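Side-chain contacts in endoglycosidase (Bacteroides thetaiotaomicron, PDB 6Q64), which probably hydrolyses O-glycosidic bonds in complex N-glycans, as a family 18 glycoside hydrolase of a gut Bacteroides: residues 219-224 and 245-250; 282-287 and 310-315; 300-305 and 318-323. The protein carries 1 engineered substitution. All blocks are in the same frame, centred on the assembly; numbering follows the deposited sequence.

Contact 1 (219-224 and 245-250); sequences TLSARL and SKLVDH
Ser221 and Leu247 meet where the last turns of helix 211-224 run past the loop that leads into strand 251-254, and their CA atoms approach to 6.1 Å. Leu247 arrives with CG anti to its carbonyl carbon (chi1 -72°), a torsion that sets CG and CD2 beside the serine, whereas its C=O is placed by the backbone of the turn. Starting at the backbone, Leu247 CB lies 3.6 Å from Ser221 OG. One bond further out, CG is still 4.1 Å from that same Ser221 OG. The chain then forks, and CD2 is the methyl that touches, 3.8 Å from Ser221 OG and 4.0 Å from its CB, the latter being carbon-to-carbon packing. The same hydroxyl also makes a weak hydrogen bond, Ser221 OG donating to Leu247 O at 2.8 Å. Serine suits the place because it is short enough to let the loop come close to the helix, yet brings a hydroxyl for a backbone carbonyl; being buried, that hydroxyl gains from a partner. The accepting carbonyl stands in the type I beta turn from Ser245 to Val248, closed by Val248 N donating to Ser245 O at 3.2 Å. Lys279 NZ reaches the carbonyls of Ser245 and Val248, while Arg225 binds Lys246 O and the carboxylate of Asp249, so cationic side chains help fix the turn. The partly exposed leucine also rests on Ile217 and Glu218, one turn back from Ser221. In the barrel, helix 211-224 also packs against helix 162-179 through Leu220 and Arg223, and beyond the turn the chain joins strand 230-235 by backbone hydrogen bonds from Asp249 and His250.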
loop_
_atom_site.group_PDB
_atom_site.type_symbol
_atom_site.label_atom_id
_atom_site.label_comp_id
_atom_site.label_asym_id
_atom_site.label_seq_id
_atom_site.Cartn_x
_atom_site.Cartn_y
_atom_site.Cartn_z
ATOM N N THR A 219 13.533 7.500 11.328
ATOM C CA THR A 219 13.217 8.949 11.170
ATOM C C THR A 219 11.807 9.142 10.607
ATOM O O THR A 219 11.116 10.048 11.079
ATOM C CB THR A 219 14.170 9.696 10.233
ATOM O OG1 THR A 219 15.534 9.431 10.578
ATOM C CG2 THR A 219 13.922 11.190 10.281
ATOM N N LEU A 220 11.399 8.329 9.636
ATOM C CA LEU A 220 9.995 8.305 9.151
ATOM C C LEU A 220 9.049 7.929 10.301
ATOM O O LEU A 220 8.135 8.712 10.537
ATOM C CB LEU A 220 9.876 7.346 7.973
ATOM C CG LEU A 220 10.691 7.739 6.745
ATOM C CD1 LEU A 220 10.730 6.622 5.713
ATOM C CD2 LEU A 220 10.126 9.005 6.129
ATOM N N SER A 221 9.266 6.829 11.036
ATOM C CA SER A 221 8.375 6.464 12.172
ATOM C C SER A 221 8.307 7.617 13.175
ATOM O O SER A 221 7.186 7.977 13.563
ATOM C CB SER A 221 8.728 5.164 12.866
ATOM O OG SER A 221 7.740 4.171 12.572
ATOM N N ALA A 222 9.443 8.195 13.562
ATOM C CA ALA A 222 9.499 9.181 14.669
ATOM C C ALA A 222 8.507 10.283 14.337
ATOM O O ALA A 222 7.847 10.819 15.250
ATOM C CB ALA A 222 10.892 9.742 14.848
ATOM N N ARG A 223 8.416 10.579 13.044
ATOM C CA ARG A 223 7.685 11.768 12.563
ATOM C C ARG A 223 6.235 11.398 12.284
ATOM O O ARG A 223 5.339 12.012 12.891
ATOM C CB ARG A 223 8.363 12.393 11.345
ATOM C CG ARG A 223 8.181 13.900 11.355
ATOM C CD ARG A 223 9.140 14.643 10.469
ATOM N NE ARG A 223 8.406 15.690 9.780
ATOM C CZ ARG A 223 8.933 16.500 8.874
ATOM N NH1 ARG A 223 8.181 17.418 8.284
ATOM N NH2 ARG A 223 10.215 16.389 8.559
ATOM N N LEU A 224 5.992 10.417 11.432
ATOM C CA LEU A 224 4.622 10.250 10.910
ATOM C C LEU A 224 3.848 9.215 11.742
ATOM O O LEU A 224 2.607 9.155 11.604
ATOM C CB LEU A 224 4.682 10.018 9.392
ATOM C CG LEU A 224 5.546 8.877 8.894
ATOM C CD1 LEU A 224 5.037 7.626 9.512
ATOM C CD2 LEU A 224 5.535 8.771 7.375
ATOM N N SER A 245 10.745 -4.120 12.220
ATOM C CA SER A 245 9.406 -4.500 11.727
ATOM C C SER A 245 8.302 -3.836 12.578
ATOM O O SER A 245 7.220 -3.572 12.048
ATOM C CB SER A 245 9.262 -6.007 11.645
ATOM O OG SER A 245 8.669 -6.533 12.821
ATOM N N LYS A 246 8.519 -3.581 13.861
ATOM C CA LYS A 246 7.463 -2.952 14.696
ATOM C C LYS A 246 7.225 -1.513 14.232
ATOM O O LYS A 246 6.197 -0.956 14.576
ATOM C CB LYS A 246 7.828 -3.005 16.179
ATOM C CG LYS A 246 7.852 -4.418 16.742
ATOM C CD LYS A 246 8.263 -4.514 18.200
ATOM C CE LYS A 246 8.116 -5.917 18.754
ATOM N NZ LYS A 246 9.262 -6.258 19.616
ATOM N N LEU A 247 8.134 -0.937 13.457
ATOM C CA LEU A 247 8.033 0.481 13.036
ATOM C C LEU A 247 7.316 0.599 11.680
ATOM O O LEU A 247 7.072 1.765 11.234
ATOM C CB LEU A 247 9.445 1.057 12.948
ATOM C CG LEU A 247 10.172 1.300 14.262
ATOM C CD1 LEU A 247 11.452 2.058 13.964
ATOM C CD2 LEU A 247 9.316 2.059 15.271
ATOM N N VAL A 248 6.974 -0.542 11.084
ATOM C CA VAL A 248 6.337 -0.658 9.750
ATOM C C VAL A 248 4.970 -1.340 9.855
ATOM O O VAL A 248 4.884 -2.473 10.343
ATOM C CB VAL A 248 7.281 -1.432 8.840
ATOM C CG1 VAL A 248 6.608 -1.825 7.548
ATOM C CG2 VAL A 248 8.522 -0.610 8.591
ATOM N N ASP A 249 3.936 -0.685 9.336
ATOM C CA ASP A 249 2.534 -1.027 9.642
ATOM C C ASP A 249 2.105 -2.212 8.771
ATOM O O ASP A 249 1.205 -2.966 9.228
ATOM C CB ASP A 249 1.677 0.231 9.520
ATOM C CG ASP A 249 2.081 1.317 10.500
ATOM O OD1 ASP A 249 2.051 1.036 11.712
ATOM O OD2 ASP A 249 2.447 2.422 10.041
ATOM N N HIS A 250 2.688 -2.402 7.582
ATOM C CA HIS A 250 2.340 -3.570 6.717
ATOM C C HIS A 250 3.540 -4.020 5.895
ATOM O O HIS A 250 4.350 -3.169 5.476
ATOM C CB HIS A 250 1.229 -3.284 5.693
ATOM C CG HIS A 250 -0.122 -3.175 6.295
ATOM N ND1 HIS A 250 -0.650 -1.966 6.651
ATOM C CD2 HIS A 250 -1.020 -4.109 6.665
ATOM C CE1 HIS A 250 -1.837 -2.149 7.216
ATOM N NE2 HIS A 250 -2.080 -3.457 7.246
#

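Contact 2 (282-287 and 310-315); sequences ITVEFE and GNQILD
Val284 places CG1 between its backbone N and carbonyl carbon (chi1 73°), while Ile313 sends CG1 away from its own N (chi1 -167°) and stretches on to CD1, the atom at the end of the extended chain that reaches Val284 CG1. This is the layering of a TIM barrel: strand 280-285 is a stave of the parallel sheet, and helix 311-317 lies against its outer face. Alternation along the strand sorts the residues, since Val284 faces the helix whereas Thr283 points the other way, to Phe74 and Trp76 of strand 72-76. Branched aliphatic residues suit this layer, being bulky close to the backbone. Val284 CG1 touches Ile313 CD1 at 3.8 Å, the side chains crossing at about a right angle, and both also rest on Thr332 of strand 329-333.

Gln312, one residue before Ile313, reaches the same wall with an extended chain, but its modelled approach to Val284 is too short to be trusted. Its amide is held by loop backbone: NE2 donates to Tyr256 O, and OE1 accepts weakly from Ile295 N, which gives both polar atoms partners in a buried place. Gly310 occupies the N-cap position with a positive phi (85°) that glycine readily adopts, and its O takes Leu314 N at 3.2 Å. Just past the strand, at the start of helix 286-289, Phe286 brings CZ within 4.1 Å of Ile313 CD1.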
loop_
_atom_site.group_PDB
_atom_site.type_symbol
_atom_site.label_atom_id
_atom_site.label_comp_id
_atom_site.label_asym_id
_atom_site.label_seq_id
_atom_site.Cartn_x
_atom_site.Cartn_y
_atom_site.Cartn_z
ATOM N N ILE A 282 -0.823 -9.361 0.348
ATOM C CA ILE A 282 -0.344 -10.026 -0.890
ATOM C C ILE A 282 -1.120 -9.440 -2.066
ATOM O O ILE A 282 -2.327 -9.184 -1.937
ATOM C CB ILE A 282 -0.456 -11.546 -0.795
ATOM C CG1 ILE A 282 -1.687 -11.998 -0.000
ATOM C CG2 ILE A 282 0.821 -12.074 -0.184
ATOM C CD1 ILE A 282 -1.958 -13.498 -0.077
ATOM N N THR A 283 -0.403 -9.192 -3.154
ATOM C CA THR A 283 -0.881 -8.399 -4.294
ATOM C C THR A 283 -0.686 -9.194 -5.570
ATOM O O THR A 283 0.278 -9.997 -5.708
ATOM C CB THR A 283 -0.181 -7.043 -4.391
ATOM O OG1 THR A 283 1.184 -7.229 -4.792
ATOM C CG2 THR A 283 -0.288 -6.282 -3.087
ATOM N N VAL A 284 -1.589 -8.917 -6.484
ATOM C CA VAL A 284 -1.622 -9.569 -7.804
ATOM C C VAL A 284 -1.417 -8.504 -8.902
ATOM O O VAL A 284 -1.441 -7.275 -8.586
ATOM C CB VAL A 284 -2.919 -10.380 -7.860
ATOM C CG1 VAL A 284 -4.128 -9.480 -8.008
ATOM C CG2 VAL A 284 -2.839 -11.415 -8.961
ATOM N N GLU A 285 -1.093 -8.945 -10.124
ATOM C CA GLU A 285 -0.541 -8.054 -11.186
ATOM C C GLU A 285 -1.635 -7.795 -12.224
ATOM O O GLU A 285 -1.980 -8.717 -12.994
ATOM C CB GLU A 285 0.788 -8.636 -11.677
ATOM C CG GLU A 285 1.213 -8.317 -13.093
ATOM C CD GLU A 285 1.006 -6.925 -13.647
ATOM O OE1 GLU A 285 1.987 -6.127 -13.660
ATOM O OE2 GLU A 285 -0.119 -6.681 -14.135
ATOM N N PHE A 286 -2.159 -6.571 -12.208
ATOM C CA PHE A 286 -3.452 -6.207 -12.841
ATOM C C PHE A 286 -3.232 -5.418 -14.141
ATOM O O PHE A 286 -4.152 -5.421 -14.969
ATOM C CB PHE A 286 -4.344 -5.519 -11.805
ATOM C CG PHE A 286 -5.484 -6.379 -11.327
ATOM C CD1 PHE A 286 -5.373 -7.755 -11.324
ATOM C CD2 PHE A 286 -6.673 -5.806 -10.912
ATOM C CE1 PHE A 286 -6.428 -8.546 -10.920
ATOM C CE2 PHE A 286 -7.725 -6.604 -10.495
ATOM C CZ PHE A 286 -7.600 -7.973 -10.501
ATOM N N GLU A 287 -2.048 -4.827 -14.337
ATOM C CA GLU A 287 -1.556 -4.381 -15.666
ATOM C C GLU A 287 -1.750 -5.526 -16.671
ATOM O O GLU A 287 -2.189 -5.256 -17.781
ATOM C CB GLU A 287 -0.131 -3.857 -15.501
ATOM C CG GLU A 287 0.618 -3.553 -16.786
ATOM C CD GLU A 287 1.804 -2.613 -16.582
ATOM O OE1 GLU A 287 1.612 -1.406 -16.775
ATOM O OE2 GLU A 287 2.902 -3.082 -16.178
ATOM N N GLY A 310 -10.295 -16.353 -11.802
ATOM C CA GLY A 310 -9.834 -15.377 -10.780
ATOM C C GLY A 310 -9.390 -16.019 -9.452
ATOM O O GLY A 310 -9.401 -15.316 -8.373
ATOM N N ASN A 311 -8.984 -17.296 -9.491
ATOM C CA ASN A 311 -8.752 -18.107 -8.269
ATOM C C ASN A 311 -7.478 -17.618 -7.545
ATOM O O ASN A 311 -7.482 -17.712 -6.334
ATOM C CB ASN A 311 -8.859 -19.609 -8.554
ATOM C CG ASN A 311 -7.751 -20.124 -9.423
ATOM O OD1 ASN A 311 -7.104 -19.339 -10.107
ATOM N ND2 ASN A 311 -7.505 -21.427 -9.372
ATOM N N GLN A 312 -6.502 -17.003 -8.219
ATOM C CA GLN A 312 -5.340 -16.310 -7.583
ATOM C C GLN A 312 -5.888 -15.290 -6.593
ATOM O O GLN A 312 -5.726 -15.497 -5.392
ATOM C CB GLN A 312 -4.375 -15.661 -8.588
ATOM C CG GLN A 312 -3.136 -15.012 -7.975
ATOM C CD GLN A 312 -2.011 -14.685 -8.944
ATOM O OE1 GLN A 312 -2.046 -13.779 -9.788
ATOM N NE2 GLN A 312 -0.924 -15.408 -8.793
ATOM N N ILE A 313 -6.555 -14.233 -7.032
ATOM C CA ILE A 313 -6.965 -13.136 -6.098
ATOM C C ILE A 313 -7.946 -13.663 -5.034
ATOM O O ILE A 313 -8.055 -13.068 -3.942
ATOM C CB ILE A 313 -7.540 -11.922 -6.845
ATOM C CG1 ILE A 313 -7.651 -10.716 -5.905
ATOM C CG2 ILE A 313 -8.864 -12.281 -7.502
ATOM C CD1 ILE A 313 -7.675 -9.370 -6.597
ATOM N N LEU A 314 -8.672 -14.734 -5.296
ATOM C CA LEU A 314 -9.715 -15.127 -4.319
ATOM C C LEU A 314 -9.050 -15.992 -3.263
ATOM O O LEU A 314 -9.479 -15.906 -2.096
ATOM C CB LEU A 314 -10.863 -15.864 -5.018
ATOM C CG LEU A 314 -11.588 -15.075 -6.105
ATOM C CD1 LEU A 314 -12.640 -15.935 -6.768
ATOM C CD2 LEU A 314 -12.213 -13.825 -5.533
ATOM N N ASP A 315 -8.067 -16.800 -3.687
ATOM C CA ASP A 315 -7.243 -17.603 -2.764
ATOM C C ASP A 315 -6.572 -16.634 -1.804
ATOM O O ASP A 315 -6.651 -16.851 -0.574
ATOM C CB ASP A 315 -6.201 -18.440 -3.497
ATOM C CG ASP A 315 -5.507 -19.440 -2.587
ATOM O OD1 ASP A 315 -6.228 -20.153 -1.819
ATOM O OD2 ASP A 315 -4.252 -19.459 -2.628
#

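Contact 3 (300-305 and 318-323); sequences SVRPEL and TLDLPS
Arg302 takes hold of Thr318 side-on, using NE and NH2 for two different oxygens of that one residue. The arginine leaves its backbone with CG anti to the carbonyl carbon (chi1 -49°) and runs extended to NE, which carries the guanidinium across to the loop after helix 311-317. The firm half of the contact is here. NH2 gives a short, nearly straight bond to Thr318 O, 2.6 Å long with an angle of 171° at the hydrogen, lying in the carbonyl plane and in the guanidinium plane as well. NE reaches Thr318 OG1 at 3.3 Å, with the hydroxyl tilted out of the guanidinium plane and the bond more bent. A threonine suits the site: its hydroxyl accepts from Arg302 NE, while its single hydrogen, shared or given to one of them, serves Leu314 O and Asp315 O of the helix end. Leu305 CD2 comes to 4.3 Å of Thr318 OG1, and Tyr359 packs on Arg302, Leu305 and Thr318 together.

Toward solvent the hold slackens. The exposed Asp320 makes a salt bridge from OD2 to Arg302 NH2 at 3.1 Å, but the hydrogen bond within it is weak, and the two flat groups stand 74° apart. Its other oxygen, OD1, pairs with Arg326. Two residues earlier in the chain, Ser300 OG accepts from Arg302 N at 3.0 Å, an ST turn that steadies the backbone.

Chemically, positive charge sits at the C-terminal end of helix 311-317, whose dipole would probably add to the attraction; Asp320, held between two arginines, is likely to remain ionised.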
loop_
_atom_site.group_PDB
_atom_site.type_symbol
_atom_site.label_atom_id
_atom_site.label_comp_id
_atom_site.label_asym_id
_atom_site.label_seq_id
_atom_site.Cartn_x
_atom_site.Cartn_y
_atom_site.Cartn_z
ATOM N N SER A 300 -5.434 -23.273 -6.176
ATOM C CA SER A 300 -5.791 -22.900 -4.787
ATOM C C SER A 300 -5.853 -24.167 -3.954
ATOM O O SER A 300 -6.188 -25.220 -4.490
ATOM C CB SER A 300 -7.112 -22.160 -4.696
ATOM O OG SER A 300 -7.441 -21.846 -3.347
ATOM N N VAL A 301 -5.654 -23.984 -2.662
ATOM C CA VAL A 301 -5.766 -25.026 -1.601
ATOM C C VAL A 301 -7.258 -25.230 -1.290
ATOM O O VAL A 301 -7.622 -26.072 -0.457
ATOM C CB VAL A 301 -4.914 -24.556 -0.400
ATOM C CG1 VAL A 301 -5.691 -23.605 0.496
ATOM C CG2 VAL A 301 -4.321 -25.715 0.358
ATOM N N ARG A 302 -8.096 -24.413 -1.911
ATOM C CA ARG A 302 -9.570 -24.541 -1.842
ATOM C C ARG A 302 -10.025 -25.105 -3.176
ATOM O O ARG A 302 -9.984 -24.423 -4.189
ATOM C CB ARG A 302 -10.182 -23.182 -1.518
ATOM C CG ARG A 302 -9.530 -22.489 -0.333
ATOM C CD ARG A 302 -10.522 -21.549 0.268
ATOM N NE ARG A 302 -10.054 -20.754 1.391
ATOM C CZ ARG A 302 -10.416 -20.936 2.665
ATOM N NH1 ARG A 302 -11.223 -21.916 3.019
ATOM N NH2 ARG A 302 -9.998 -20.095 3.587
ATOM N N PRO A 303 -10.388 -26.394 -3.248
ATOM C CA PRO A 303 -10.670 -27.000 -4.545
ATOM C C PRO A 303 -11.783 -26.208 -5.249
ATOM O O PRO A 303 -11.618 -25.903 -6.390
ATOM C CB PRO A 303 -11.044 -28.448 -4.196
ATOM C CG PRO A 303 -11.418 -28.407 -2.714
ATOM C CD PRO A 303 -10.568 -27.313 -2.112
ATOM N N GLU A 304 -12.829 -25.806 -4.528
ATOM C CA GLU A 304 -14.012 -25.133 -5.126
ATOM C C GLU A 304 -13.609 -23.830 -5.840
ATOM O O GLU A 304 -14.238 -23.494 -6.836
ATOM C CB GLU A 304 -15.112 -24.944 -4.080
ATOM C CG GLU A 304 -14.849 -23.873 -3.066
ATOM C CD GLU A 304 -14.047 -24.325 -1.857
ATOM O OE1 GLU A 304 -14.025 -23.535 -0.909
ATOM O OE2 GLU A 304 -13.422 -25.450 -1.865
ATOM N N LEU A 305 -12.559 -23.148 -5.404
ATOM C CA LEU A 305 -12.029 -21.947 -6.105
ATOM C C LEU A 305 -11.446 -22.294 -7.488
ATOM O O LEU A 305 -11.269 -21.359 -8.261
ATOM C CB LEU A 305 -10.946 -21.288 -5.246
ATOM C CG LEU A 305 -11.377 -20.061 -4.455
ATOM C CD1 LEU A 305 -12.668 -20.302 -3.685
ATOM C CD2 LEU A 305 -10.263 -19.627 -3.512
ATOM N N THR A 318 -8.713 -15.112 0.931
ATOM C CA THR A 318 -9.295 -16.084 1.889
ATOM C C THR A 318 -8.183 -16.925 2.547
ATOM O O THR A 318 -8.548 -17.977 3.131
ATOM C CB THR A 318 -10.284 -17.032 1.211
ATOM O OG1 THR A 318 -9.535 -17.724 0.225
ATOM C CG2 THR A 318 -11.454 -16.331 0.564
ATOM N N LEU A 319 -6.921 -16.474 2.456
ATOM C CA LEU A 319 -5.702 -17.261 2.785
ATOM C C LEU A 319 -5.608 -17.429 4.293
ATOM O O LEU A 319 -5.323 -16.417 4.964
ATOM C CB LEU A 319 -4.474 -16.519 2.288
ATOM C CG LEU A 319 -3.174 -17.291 2.392
ATOM C CD1 LEU A 319 -3.168 -18.459 1.448
ATOM C CD2 LEU A 319 -1.993 -16.406 2.068
ATOM N N ASP A 320 -5.931 -18.631 4.781
ATOM C CA ASP A 320 -5.743 -19.083 6.181
ATOM C C ASP A 320 -4.302 -19.538 6.272
ATOM O O ASP A 320 -3.965 -20.447 5.555
ATOM C CB ASP A 320 -6.752 -20.182 6.512
ATOM C CG ASP A 320 -8.162 -19.615 6.631
ATOM O OD1 ASP A 320 -8.257 -18.364 6.883
ATOM O OD2 ASP A 320 -9.149 -20.428 6.565
ATOM N N LEU A 321 -3.464 -18.849 7.029
ATOM C CA LEU A 321 -2.034 -19.245 7.251
ATOM C C LEU A 321 -1.894 -20.425 8.200
ATOM O O LEU A 321 -2.854 -20.857 8.816
ATOM C CB LEU A 321 -1.324 -17.998 7.744
ATOM C CG LEU A 321 -1.246 -17.005 6.601
ATOM C CD1 LEU A 321 -1.699 -15.619 6.990
ATOM C CD2 LEU A 321 0.141 -17.014 6.020
ATOM N N PRO A 322 -0.712 -21.066 8.313
ATOM C CA PRO A 322 -0.613 -22.350 9.032
ATOM C C PRO A 322 -0.999 -22.171 10.512
ATOM O O PRO A 322 -1.607 -23.038 11.061
ATOM C CB PRO A 322 0.825 -22.769 8.822
ATOM C CG PRO A 322 1.266 -21.952 7.609
ATOM C CD PRO A 322 0.589 -20.619 7.796
ATOM N N SER A 323 -0.725 -20.986 11.058
ATOM C CA SER A 323 -1.172 -20.593 12.419
ATOM C C SER A 323 -2.689 -20.618 12.537
ATOM O O SER A 323 -3.138 -20.658 13.636
ATOM C CB SER A 323 -0.662 -19.250 12.784
ATOM O OG SER A 323 -1.440 -18.239 12.194
#

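Overall arrangement
All three contacts lie within the family 18 TIM barrel; contacts 1 and 2 adjoin its parallel strands, and contact 3 joins loops flanking helix 311-317. Contact 1 comes first along the chain and closes before the others open; its loop leads into strand 251-254, which lies beside strand 280-285 of contact 2. Even so, the centres of contacts 1 and 2 are about 27 Å apart, on opposite sides of the chain's centre, and those of contacts 1 and 3 about 31 Å. Contacts 2 and 3 alternate along the chain and touch: helix 311-317 provides one side of contact 2, and its Asp315 OD1 is probably hydrogen-bonded to Ser300 OG at 2.6 Å. One short helix thus connects a barrel strand with loops farther from the centre.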